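Local coordinates for protein putative oxygenase (Streptomyces viridochromogenes Tue57, PDB 4XAA) that probably acts as an iron- and 2-oxoglutarate-dependent oxygenase in orthosomycin biosynthesis, and holds a nickel ion in its metal site in this crystal, at residues A[67-72]-A[111-116]. Sequence-based numbering, arbitrary orientation.
Sequences PVLYRV and LVLKEP
Val72 and Leu111 form a hydrogen-bonded antiparallel pair: Val72 N reaches Leu111 O at 2.7 Å, and Leu111 N returns to Val72 O at 3.0 Å. Arg71 and Val112 follow as a non-hydrogen-bonded pair. The last direct backbone bond, Leu113 N to Tyr70 O, is weak. On the side of strand 56-59, a classic beta bulge sets Tyr70 and Arg71 against Trp57. The segments spread toward Glu115, whose CA is 7.0 Å from Val68 CA. A water fills in, donating to Leu69 O and Leu113 O and accepting from Glu115 N.

The Glu115 side chain spans the gap, extended beyond CG (chi2 -155°), with OE1 2.9 Å from Leu69 N. The N-H meets OE1 from above the carboxylate plane. Salt bridges to Arg66 (OE1) and Arg118 (OE2) also hold the carboxylate. Val68 CG1 packs on Glu115 CG. Leu113 CD1 lies 3.5 Å from Leu69 CD2. The Val72 and Leu111 side chains point to the helix 29-47 face, Val72 CG2 4.0 Å from Leu111 CD2. Arg71 and Val112 point to the opposite face, side by side, Arg71 NH1 3.8 Å from Val112 CG1. Arg71 NE hydrogen-bonds His73 ND1; the side chain makes a cation-pi contact with Trp57 and lies about 6 Å from the nickel.

Strand 68-72 lies between strands 56-59 and 105-114 in the major sheet of the double-stranded beta helix. Helix 29-47 packs on Leu69, Leu111 and Leu113; strand 207-215 follows 105-114.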
ATOM      1  N   PRO A  67       9.111  16.130 -13.231  1.00 60.55           N
ATOM      2  CA  PRO A  67       9.387  14.787 -12.692  1.00 59.08           C
ATOM      3  C   PRO A  67       8.108  14.033 -12.280  1.00 55.00           C
ATOM      4  O   PRO A  67       7.049  14.636 -12.074  1.00 54.18           O
ATOM      5  CB  PRO A  67      10.272  15.066 -11.465  1.00 51.00           C
ATOM      6  CG  PRO A  67      10.771  16.437 -11.643  1.00 54.37           C
ATOM      7  CD  PRO A  67       9.737  17.185 -12.419  1.00 57.31           C
ATOM      8  N   VAL A  68       8.210  12.716 -12.165  1.00 50.52           N
ATOM      9  CA  VAL A  68       7.060  11.913 -11.777  1.00 50.95           C
ATOM     10  C   VAL A  68       7.100  11.638 -10.286  1.00 48.80           C
ATOM     11  O   VAL A  68       8.007  10.971  -9.790  1.00 46.35           O
ATOM     12  CB  VAL A  68       7.005  10.577 -12.550  1.00 50.41           C
ATOM     13  CG1 VAL A  68       5.915   9.673 -11.993  1.00 43.89           C
ATOM     14  CG2 VAL A  68       6.781  10.832 -14.031  1.00 50.76           C
ATOM     15  N   LEU A  69       6.112  12.171  -9.578  1.00 48.93           N
ATOM     16  CA  LEU A  69       5.926  11.895  -8.160  1.00 46.14           C
ATOM     17  C   LEU A  69       5.389  10.476  -7.995  1.00 44.24           C
ATOM     18  O   LEU A  69       4.454  10.096  -8.689  1.00 42.96           O
ATOM     19  CB  LEU A  69       4.968  12.918  -7.540  1.00 43.21           C
ATOM     20  CG  LEU A  69       4.694  12.819  -6.034  1.00 43.53           C
ATOM     21  CD1 LEU A  69       5.951  13.100  -5.235  1.00 42.82           C
ATOM     22  CD2 LEU A  69       3.570  13.762  -5.636  1.00 40.59           C
ATOM     23  N   TYR A  70       5.995   9.683  -7.112  1.00 40.94           N
ATOM     24  CA  TYR A  70       5.477   8.344  -6.860  1.00 41.47           C
ATOM     25  C   TYR A  70       5.333   8.033  -5.371  1.00 41.85           C
ATOM     26  O   TYR A  70       4.744   7.023  -5.006  1.00 41.24           O
ATOM     27  CB  TYR A  70       6.346   7.278  -7.544  1.00 40.01           C
ATOM     28  CG  TYR A  70       7.784   7.201  -7.084  1.00 46.41           C
ATOM     29  CD1 TYR A  70       8.152   6.406  -6.004  1.00 43.53           C
ATOM     30  CD2 TYR A  70       8.784   7.904  -7.749  1.00 42.51           C
ATOM     31  CE1 TYR A  70       9.475   6.331  -5.589  1.00 42.36           C
ATOM     32  CE2 TYR A  70      10.095   7.836  -7.344  1.00 42.12           C
ATOM     33  CZ  TYR A  70      10.442   7.050  -6.260  1.00 44.27           C
ATOM     34  OH  TYR A  70      11.765   6.975  -5.863  1.00 44.82           O
ATOM     35  N   ARG A  71       5.841   8.902  -4.506  1.00 41.61           N
ATOM     36  CA  ARG A  71       5.633   8.701  -3.077  1.00 42.23           C
ATOM     37  C   ARG A  71       5.720   9.978  -2.262  1.00 39.58           C
ATOM     38  O   ARG A  71       6.504  10.872  -2.550  1.00 42.47           O
ATOM     39  CB  ARG A  71       6.631   7.683  -2.528  1.00 37.61           C
ATOM     40  CG  ARG A  71       6.356   7.232  -1.113  1.00 35.44           C
ATOM     41  CD  ARG A  71       7.476   6.371  -0.660  1.00 38.51           C
ATOM     42  NE  ARG A  71       7.269   5.676   0.607  1.00 42.33           N
ATOM     43  CZ  ARG A  71       6.945   4.388   0.704  1.00 41.92           C
ATOM     44  NH1 ARG A  71       6.761   3.646  -0.382  1.00 35.97           N
ATOM     45  NH2 ARG A  71       6.811   3.835   1.892  1.00 44.64           N
ATOM     46  N   VAL A  72       4.862  10.062  -1.260  1.00 40.16           N
ATOM     47  CA  VAL A  72       5.031  11.013  -0.193  1.00 40.57           C
ATOM     48  C   VAL A  72       5.354  10.223   1.070  1.00 40.82           C
ATOM     49  O   VAL A  72       4.534   9.469   1.571  1.00 39.04           O
ATOM     50  CB  VAL A  72       3.806  11.878   0.010  1.00 40.45           C
ATOM     51  CG1 VAL A  72       4.108  12.943   1.048  1.00 41.55           C
ATOM     52  CG2 VAL A  72       3.408  12.526  -1.298  1.00 40.16           C
ATOM     53  N   LEU A 111       2.085   7.840   1.341  1.00 39.12           N
ATOM     54  CA  LEU A 111       1.222   7.921   0.181  1.00 39.49           C
ATOM     55  C   LEU A 111       2.013   7.455  -1.040  1.00 44.19           C
ATOM     56  O   LEU A 111       3.015   8.069  -1.417  1.00 41.19           O
ATOM     57  CB  LEU A 111       0.706   9.344  -0.007  1.00 39.63           C
ATOM     58  CG  LEU A 111      -0.221   9.675  -1.175  1.00 38.39           C
ATOM     59  CD1 LEU A 111      -1.595   9.032  -1.033  1.00 38.88           C
ATOM     60  CD2 LEU A 111      -0.351  11.179  -1.326  1.00 42.68           C
ATOM     61  N   VAL A 112       1.584   6.345  -1.634  1.00 41.65           N
ATOM     62  CA  VAL A 112       2.157   5.908  -2.892  1.00 48.69           C
ATOM     63  C   VAL A 112       1.167   6.203  -4.022  1.00 50.15           C
ATOM     64  O   VAL A 112      -0.062   6.254  -3.816  1.00 39.83           O
ATOM     65  CB  VAL A 112       2.541   4.428  -2.854  1.00 48.45           C
ATOM     66  CG1 VAL A 112       3.131   4.097  -1.489  1.00 43.71           C
ATOM     67  CG2 VAL A 112       1.344   3.561  -3.130  1.00 48.26           C
ATOM     68  N   LEU A 113       1.733   6.433  -5.206  1.00 45.03           N
ATOM     69  CA  LEU A 113       1.040   7.120  -6.288  1.00 44.53           C
ATOM     70  C   LEU A 113       1.420   6.600  -7.637  1.00 45.17           C
ATOM     71  O   LEU A 113       2.610   6.408  -7.914  1.00 43.95           O
ATOM     72  CB  LEU A 113       1.372   8.613  -6.296  1.00 48.80           C
ATOM     73  CG  LEU A 113       1.377   9.336  -4.971  1.00 46.09           C
ATOM     74  CD1 LEU A 113       2.082  10.624  -5.139  1.00 43.85           C
ATOM     75  CD2 LEU A 113      -0.067   9.549  -4.609  1.00 51.37           C
ATOM     76  N   LYS A 114       0.409   6.433  -8.483  1.00 43.88           N
ATOM     77  CA  LYS A 114       0.606   6.260  -9.911  1.00 45.45           C
ATOM     78  C   LYS A 114       0.031   7.468 -10.634  1.00 45.61           C
ATOM     79  O   LYS A 114      -1.185   7.588 -10.728  1.00 45.47           O
ATOM     80  CB  LYS A 114      -0.069   4.986 -10.409  1.00 46.05           C
ATOM     81  CG  LYS A 114       0.323   3.716  -9.675  1.00 46.66           C
ATOM     82  CD  LYS A 114       1.774   3.310  -9.946  1.00 51.85           C
ATOM     83  CE  LYS A 114       2.111   2.026  -9.185  1.00 50.73           C
ATOM     84  NZ  LYS A 114       3.249   1.298  -9.795  1.00 50.07           N
ATOM     85  N   GLU A 115       0.896   8.368 -11.111  1.00 48.46           N
ATOM     86  CA  GLU A 115       0.478   9.468 -11.992  1.00 47.55           C
ATOM     87  C   GLU A 115      -0.163   8.866 -13.239  1.00 47.37           C
ATOM     88  O   GLU A 115       0.165   7.747 -13.624  1.00 47.17           O
ATOM     89  CB  GLU A 115       1.662  10.360 -12.419  1.00 48.89           C
ATOM     90  CG  GLU A 115       2.410  11.116 -11.321  1.00 47.97           C
ATOM     91  CD  GLU A 115       3.115  12.368 -11.848  1.00 47.69           C
ATOM     92  OE1 GLU A 115       3.732  13.101 -11.051  1.00 47.40           O
ATOM     93  OE2 GLU A 115       3.048  12.633 -13.066  1.00 51.50           O
ATOM     94  N   PRO A 116      -1.069   9.608 -13.883  1.00 47.73           N
ATOM     95  CA  PRO A 116      -1.614   9.121 -15.150  1.00 50.91           C
ATOM     96  C   PRO A 116      -0.516   9.015 -16.187  1.00 49.78           C
ATOM     97  O   PRO A 116       0.391   9.836 -16.145  1.00 52.09           O
ATOM     98  CB  PRO A 116      -2.634  10.195 -15.531  1.00 50.42           C
ATOM     99  CG  PRO A 116      -3.025  10.807 -14.246  1.00 52.65           C
ATOM    100  CD  PRO A 116      -1.748  10.829 -13.434  1.00 52.10           C
TER
HETATM  101  O   HOH W   1       3.631   7.886 -10.150  1.00 42.80           O